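PDB 3NAT: uncharacterized protein from Enterococcus faecalis, which is of unknown function, a DUF3013 family protein with an alpha-beta half-sandwich fold. Local coordinates for residues Ala7-Tyr12 against Gln157-Pro162; Leu99-Leu104 against Glu152-Gln157. One frame throughout, in Å; residues are numbered along the deposited sequence. Where two conformers were deposited one is given.

Contact 1: residues Ala7-Tyr12 against Gln157-Pro162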
loop_
_atom_site.group_PDB
_atom_site.type_symbol
_atom_site.label_atom_id
_atom_site.label_comp_id
_atom_site.label_asym_id
_atom_site.label_seq_id
_atom_site.Cartn_x
_atom_site.Cartn_y
_atom_site.Cartn_z
ATOM N N ALA A 7 16.445 -3.874 18.421
ATOM C CA ALA A 7 16.084 -2.719 17.611
ATOM C C ALA A 7 14.703 -2.877 17.013
ATOM O O ALA A 7 14.277 -3.986 16.692
ATOM C CB ALA A 7 17.116 -2.489 16.516
ATOM N N THR A 8 13.995 -1.763 16.889
ATOM C CA THR A 8 12.773 -1.747 16.108
ATOM C C THR A 8 12.959 -0.828 14.919
ATOM O O THR A 8 13.921 -0.059 14.854
ATOM C CB THR A 8 11.558 -1.302 16.927
ATOM O OG1 THR A 8 11.607 0.117 17.165
ATOM C CG2 THR A 8 11.533 -2.054 18.218
HETATM N N MSE A 9 12.032 -0.911 13.977
HETATM C CA MSE A 9 12.172 -0.183 12.736
HETATM C C MSE A 9 12.512 1.278 12.982
HETATM O O MSE A 9 13.430 1.822 12.371
HETATM C CB MSE A 9 10.897 -0.311 11.930
HETATM C CG MSE A 9 10.576 -1.741 11.549
HETATM SE SE MSE A 9 8.993 -1.848 10.426
HETATM C CE MSE A 9 9.498 -0.558 9.058
ATOM N N LEU A 10 11.785 1.909 13.893
ATOM C CA LEU A 10 11.997 3.323 14.155
ATOM C C LEU A 10 13.421 3.611 14.612
ATOM O O LEU A 10 14.113 4.480 14.075
ATOM C CB LEU A 10 11.016 3.821 15.209
ATOM C CG LEU A 10 10.219 5.035 14.737
ATOM C CD1 LEU A 10 9.590 5.752 15.911
ATOM C CD2 LEU A 10 11.107 5.981 13.945
ATOM N N THR A 11 13.862 2.882 15.619
ATOM C CA THR A 11 15.174 3.146 16.153
ATOM C C THR A 11 16.204 2.740 15.115
ATOM O O THR A 11 17.153 3.471 14.844
ATOM C CB THR A 11 15.379 2.397 17.459
ATOM O OG1 THR A 11 15.874 1.074 17.196
ATOM C CG2 THR A 11 14.055 2.314 18.187
ATOM N N TYR A 12 15.992 1.583 14.507
ATOM C CA TYR A 12 16.961 1.065 13.563
ATOM C C TYR A 12 17.165 2.028 12.405
ATOM O O TYR A 12 18.293 2.292 11.990
ATOM C CB TYR A 12 16.538 -0.294 13.033
ATOM C CG TYR A 12 17.634 -0.919 12.220
ATOM C CD1 TYR A 12 17.569 -0.958 10.841
ATOM C CD2 TYR A 12 18.758 -1.433 12.835
ATOM C CE1 TYR A 12 18.584 -1.521 10.099
ATOM C CE2 TYR A 12 19.773 -1.994 12.104
ATOM C CZ TYR A 12 19.683 -2.034 10.740
ATOM O OH TYR A 12 20.701 -2.592 10.015
ATOM N N GLN A 157 17.511 -11.702 9.773
ATOM C CA GLN A 157 17.146 -11.226 11.088
ATOM C C GLN A 157 16.031 -10.228 10.880
ATOM O O GLN A 157 16.093 -9.400 9.975
ATOM C CB GLN A 157 18.335 -10.551 11.766
ATOM C CG GLN A 157 17.971 -9.862 13.078
ATOM C CD GLN A 157 19.122 -9.064 13.670
ATOM O OE1 GLN A 157 18.937 -8.295 14.621
ATOM N NE2 GLN A 157 20.317 -9.237 13.107
ATOM N N TRP A 158 14.997 -10.314 11.704
ATOM C CA TRP A 158 13.842 -9.443 11.549
ATOM C C TRP A 158 13.894 -8.320 12.539
ATOM O O TRP A 158 14.401 -8.470 13.644
ATOM C CB TRP A 158 12.553 -10.226 11.736
ATOM C CG TRP A 158 12.302 -11.159 10.619
ATOM C CD1 TRP A 158 12.906 -12.367 10.399
ATOM C CD2 TRP A 158 11.388 -10.964 9.546
ATOM N NE1 TRP A 158 12.415 -12.935 9.249
ATOM C CE2 TRP A 158 11.481 -12.091 8.707
ATOM C CE3 TRP A 158 10.493 -9.947 9.215
ATOM C CZ2 TRP A 158 10.712 -12.228 7.561
ATOM C CZ3 TRP A 158 9.733 -10.083 8.078
ATOM C CH2 TRP A 158 9.845 -11.216 7.263
ATOM N N ILE A 159 13.362 -7.183 12.135
ATOM C CA ILE A 159 13.374 -6.004 12.969
ATOM C C ILE A 159 11.954 -5.518 13.087
ATOM O O ILE A 159 11.382 -4.998 12.134
ATOM C CB ILE A 159 14.288 -4.943 12.385
ATOM C CG1 ILE A 159 15.739 -5.347 12.651
ATOM C CG2 ILE A 159 13.979 -3.583 12.984
ATOM C CD1 ILE A 159 16.728 -4.532 11.890
ATOM N N ALA A 160 11.389 -5.721 14.269
ATOM C CA ALA A 160 9.965 -5.564 14.483
ATOM C C ALA A 160 9.522 -4.119 14.477
ATOM O O ALA A 160 10.333 -3.197 14.451
ATOM C CB ALA A 160 9.570 -6.217 15.771
ATOM N N TYR A 161 8.211 -3.941 14.507
ATOM C CA TYR A 161 7.611 -2.625 14.562
ATOM C C TYR A 161 7.351 -2.269 16.020
ATOM O O TYR A 161 6.906 -3.110 16.802
ATOM C CB TYR A 161 6.316 -2.640 13.767
ATOM C CG TYR A 161 5.551 -1.344 13.750
ATOM C CD1 TYR A 161 4.560 -1.089 14.688
ATOM C CD2 TYR A 161 5.789 -0.387 12.778
ATOM C CE1 TYR A 161 3.844 0.089 14.669
ATOM C CE2 TYR A 161 5.075 0.794 12.753
ATOM C CZ TYR A 161 4.104 1.025 13.700
ATOM O OH TYR A 161 3.392 2.199 13.677
ATOM N N PRO A 162 7.646 -1.016 16.389
ATOM C CA PRO A 162 7.469 -0.447 17.728
ATOM C C PRO A 162 6.117 -0.794 18.370
ATOM O O PRO A 162 5.162 -1.115 17.670
ATOM C CB PRO A 162 7.560 1.057 17.460
ATOM C CG PRO A 162 8.494 1.167 16.315
ATOM C CD PRO A 162 8.229 -0.039 15.451
HETATM O O HOH W 1 13.068 -6.483 16.319
#
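Ile-159 reaches the ring of Tyr-12 with its CG1 anti to the carbonyl carbon (chi1 -76°) and CD1 carried on by an extended chi2 (168°), while the CG of Tyr-12 swings anti to its own backbone N (chi1 -171°). In this alpha-beta half sandwich the pair joins the first turn of helix 9-20 to the C-terminal strand 158-159. Ile-159 CD1 sits 3.6 Å from the centroid of the Tyr-12 ring, almost on the ring normal, a CH-pi contact over the face; the hydroxyl of that tyrosine is held by Asp-105 and Lys-101. The other branch, Ile-159 CG2, packs against the backbone at Thr-8 C, 3.5 Å away. Thr-8 is the N-cap residue, and Met-9 N, in the first turn with no earlier helical carbonyl available, donates a 2.9 Å hydrogen bond to Ala-160 O. Beyond it the selenium of Met-9, here selenomethionine, approaches the edge of the Tyr-161 ring, with SE 4.2 Å from CD2. The Pro-162 ring leans on the Thr-8 side chain, its CG 3.4 Å from OG1, and the same CG touches Leu-10 CB. A water donates to Ala-7 O and accepts from Ala-160 N, both at 2.8 Å.

Contact 2: residues Leu99-Leu104 against Glu152-Gln157; sequences LRKAVL and ETEKEQ
Lys-101 N donates to Gln-157 O at 2.6 Å, a nearly straight hydrogen bond (164° at the hydrogen) between the first residue of helix 101-125 and the end of the loop 152-157. The same carbonyl receives a CA-H...O contact from Arg-100, the N-cap residue, with CA 3.4 Å from Gln-157 O. Around this link the carbon stems of Lys-101 and Arg-100 meet the polar ends of the acidic and amide side chains. Lys-101 CE lies 3.2 Å from Glu-154 OE2, but NZ is 4.2 Å from that oxygen, too far for a salt bridge; bends at chi3 and chi4 carry the ammonium to the hydroxyl of Tyr-12. Gln-157 crosses the lysine obliquely, NE2 3.6 Å from Lys-101 CD. Arg-100 CD approaches Glu-156 OE2 to 3.6 Å, doubtfully, since that glutamate has a second conformer; OE2 also hydrogen-bonds weakly to Trp-158 NE1. Farther out, a water accepts from both Ala-102 N and Gln-157 N. This surface contact lies where the short strand 99-100 runs into helix 101-125: Arg-100 and Ala-102 touch Ala-151 at the end of helix 140-151, and Arg-100 also packs on Trp-158 of the adjoining strand 158-159.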
loop_
_atom_site.group_PDB
_atom_site.type_symbol
_atom_site.label_atom_id
_atom_site.label_comp_id
_atom_site.label_asym_id
_atom_site.label_seq_id
_atom_site.Cartn_x
_atom_site.Cartn_y
_atom_site.Cartn_z
ATOM N N LEU A 99 10.225 -5.869 9.333
ATOM C CA LEU A 99 10.891 -6.145 8.072
ATOM C C LEU A 99 12.170 -6.881 8.365
ATOM O O LEU A 99 12.784 -6.665 9.404
ATOM C CB LEU A 99 11.236 -4.849 7.331
ATOM C CG LEU A 99 10.142 -4.033 6.640
ATOM C CD1 LEU A 99 10.673 -2.675 6.230
ATOM C CD2 LEU A 99 9.590 -4.758 5.433
ATOM N N ARG A 100 12.582 -7.743 7.448
ATOM C CA ARG A 100 13.902 -8.329 7.537
ATOM C C ARG A 100 14.911 -7.191 7.592
ATOM O O ARG A 100 14.726 -6.138 6.973
ATOM C CB ARG A 100 14.177 -9.227 6.335
ATOM C CG ARG A 100 13.546 -10.602 6.436
ATOM C CD ARG A 100 13.485 -11.282 5.081
ATOM N NE ARG A 100 14.793 -11.317 4.426
ATOM C CZ ARG A 100 15.059 -10.792 3.229
ATOM N NH1 ARG A 100 14.108 -10.184 2.530
ATOM N NH2 ARG A 100 16.285 -10.884 2.724
ATOM N N LYS A 101 15.973 -7.398 8.350
ATOM C CA LYS A 101 17.010 -6.400 8.484
ATOM C C LYS A 101 17.562 -6.041 7.108
ATOM O O LYS A 101 17.803 -4.873 6.814
ATOM C CB LYS A 101 18.117 -6.951 9.373
ATOM C CG LYS A 101 19.177 -5.953 9.777
ATOM C CD LYS A 101 20.203 -6.632 10.654
ATOM C CE LYS A 101 21.599 -6.160 10.324
ATOM N NZ LYS A 101 21.812 -4.748 10.730
ATOM N N ALA A 102 17.741 -7.057 6.266
ATOM C CA ALA A 102 18.346 -6.887 4.943
ATOM C C ALA A 102 17.605 -5.869 4.106
ATOM O O ALA A 102 18.197 -5.156 3.302
ATOM C CB ALA A 102 18.407 -8.211 4.214
ATOM N N VAL A 103 16.296 -5.821 4.292
ATOM C CA VAL A 103 15.458 -4.865 3.596
ATOM C C VAL A 103 15.657 -3.467 4.152
ATOM O O VAL A 103 15.786 -2.505 3.399
ATOM C CB VAL A 103 13.993 -5.214 3.777
ATOM C CG1 VAL A 103 13.111 -4.125 3.186
ATOM C CG2 VAL A 103 13.714 -6.563 3.158
ATOM N N LEU A 104 15.648 -3.349 5.472
ATOM C CA LEU A 104 15.906 -2.065 6.093
ATOM C C LEU A 104 17.249 -1.562 5.603
ATOM O O LEU A 104 17.421 -0.382 5.323
ATOM C CB LEU A 104 15.934 -2.190 7.612
ATOM C CG LEU A 104 14.654 -1.928 8.410
ATOM C CD1 LEU A 104 13.835 -0.844 7.765
ATOM C CD2 LEU A 104 13.829 -3.181 8.549
ATOM N N GLU A 152 23.288 -11.423 1.334
ATOM C CA GLU A 152 24.342 -12.419 1.174
ATOM C C GLU A 152 25.505 -12.133 2.111
ATOM O O GLU A 152 26.385 -12.969 2.298
ATOM C CB GLU A 152 24.825 -12.464 -0.272
ATOM C CG GLU A 152 23.773 -12.947 -1.248
ATOM C CD GLU A 152 24.288 -12.997 -2.671
ATOM O OE1 GLU A 152 25.013 -12.061 -3.075
ATOM O OE2 GLU A 152 23.965 -13.970 -3.384
ATOM N N THR A 153 25.498 -10.941 2.697
ATOM C CA THR A 153 26.508 -10.545 3.668
ATOM C C THR A 153 26.240 -11.158 5.038
ATOM O O THR A 153 27.167 -11.571 5.736
ATOM C CB THR A 153 26.547 -9.014 3.839
ATOM O OG1 THR A 153 27.040 -8.410 2.639
ATOM C CG2 THR A 153 27.446 -8.624 5.009
ATOM N N GLU A 154 24.966 -11.211 5.416
ATOM C CA GLU A 154 24.590 -11.588 6.770
ATOM C C GLU A 154 23.415 -12.562 6.830
ATOM O O GLU A 154 22.803 -12.881 5.808
ATOM C CB GLU A 154 24.281 -10.333 7.588
ATOM C CG GLU A 154 23.305 -9.387 6.918
ATOM C CD GLU A 154 23.101 -8.116 7.714
ATOM O OE1 GLU A 154 23.940 -7.836 8.599
ATOM O OE2 GLU A 154 22.106 -7.400 7.457
ATOM N N LYS A 155 23.115 -13.024 8.044
ATOM C CA LYS A 155 22.069 -14.017 8.279
ATOM C C LYS A 155 20.740 -13.334 8.575
ATOM O O LYS A 155 20.688 -12.347 9.314
ATOM C CB LYS A 155 22.449 -14.945 9.437
ATOM C CG LYS A 155 23.856 -15.531 9.352
ATOM C CD LYS A 155 24.922 -14.472 9.624
ATOM C CE LYS A 155 26.332 -15.020 9.448
ATOM N NZ LYS A 155 26.706 -15.985 10.525
ATOM N N GLU A 156 19.668 -13.866 7.999
ATOM C CA GLU A 156 18.354 -13.257 8.137
ATOM C C GLU A 156 18.069 -12.888 9.581
ATOM O O GLU A 156 18.358 -13.652 10.497
ATOM C CB GLU A 156 17.261 -14.185 7.610
ATOM C CG GLU A 156 15.859 -13.609 7.714
ATOM C CD GLU A 156 14.810 -14.568 7.199
ATOM O OE1 GLU A 156 15.183 -15.682 6.774
ATOM O OE2 GLU A 156 13.616 -14.211 7.216
ATOM N N GLN A 157 17.511 -11.702 9.773
ATOM C CA GLN A 157 17.146 -11.226 11.088
ATOM C C GLN A 157 16.031 -10.228 10.880
ATOM O O GLN A 157 16.093 -9.400 9.975
ATOM C CB GLN A 157 18.335 -10.551 11.766
ATOM C CG GLN A 157 17.971 -9.862 13.078
ATOM C CD GLN A 157 19.122 -9.064 13.670
ATOM O OE1 GLN A 157 18.937 -8.295 14.621
ATOM N NE2 GLN A 157 20.317 -9.237 13.107
HETATM O O HOH W 2 17.491 -10.090 7.006
#

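Overall arrangement
The centres of contact 1 and contact 2 are about 12 Å apart, on the same side of the chain's centre. In chain order the segments run 7-12, 99-104, 152-157 and 157-162, so contact 2 falls within the span that contact 1 brings together, and Gln-157 belongs to both. They meet in the two-stranded antiparallel sheet of 99-100 and 158-159, where Ile-159 N lies 2.8 Å from Leu-99 O, a probable hydrogen bond. A second tie is packing, with Ile-159 CD1 3.5 Å from Lys-101 CG. The C-terminal segment thus runs past the start of helix 101-125 and then that of helix 9-20, bringing both chain ends together.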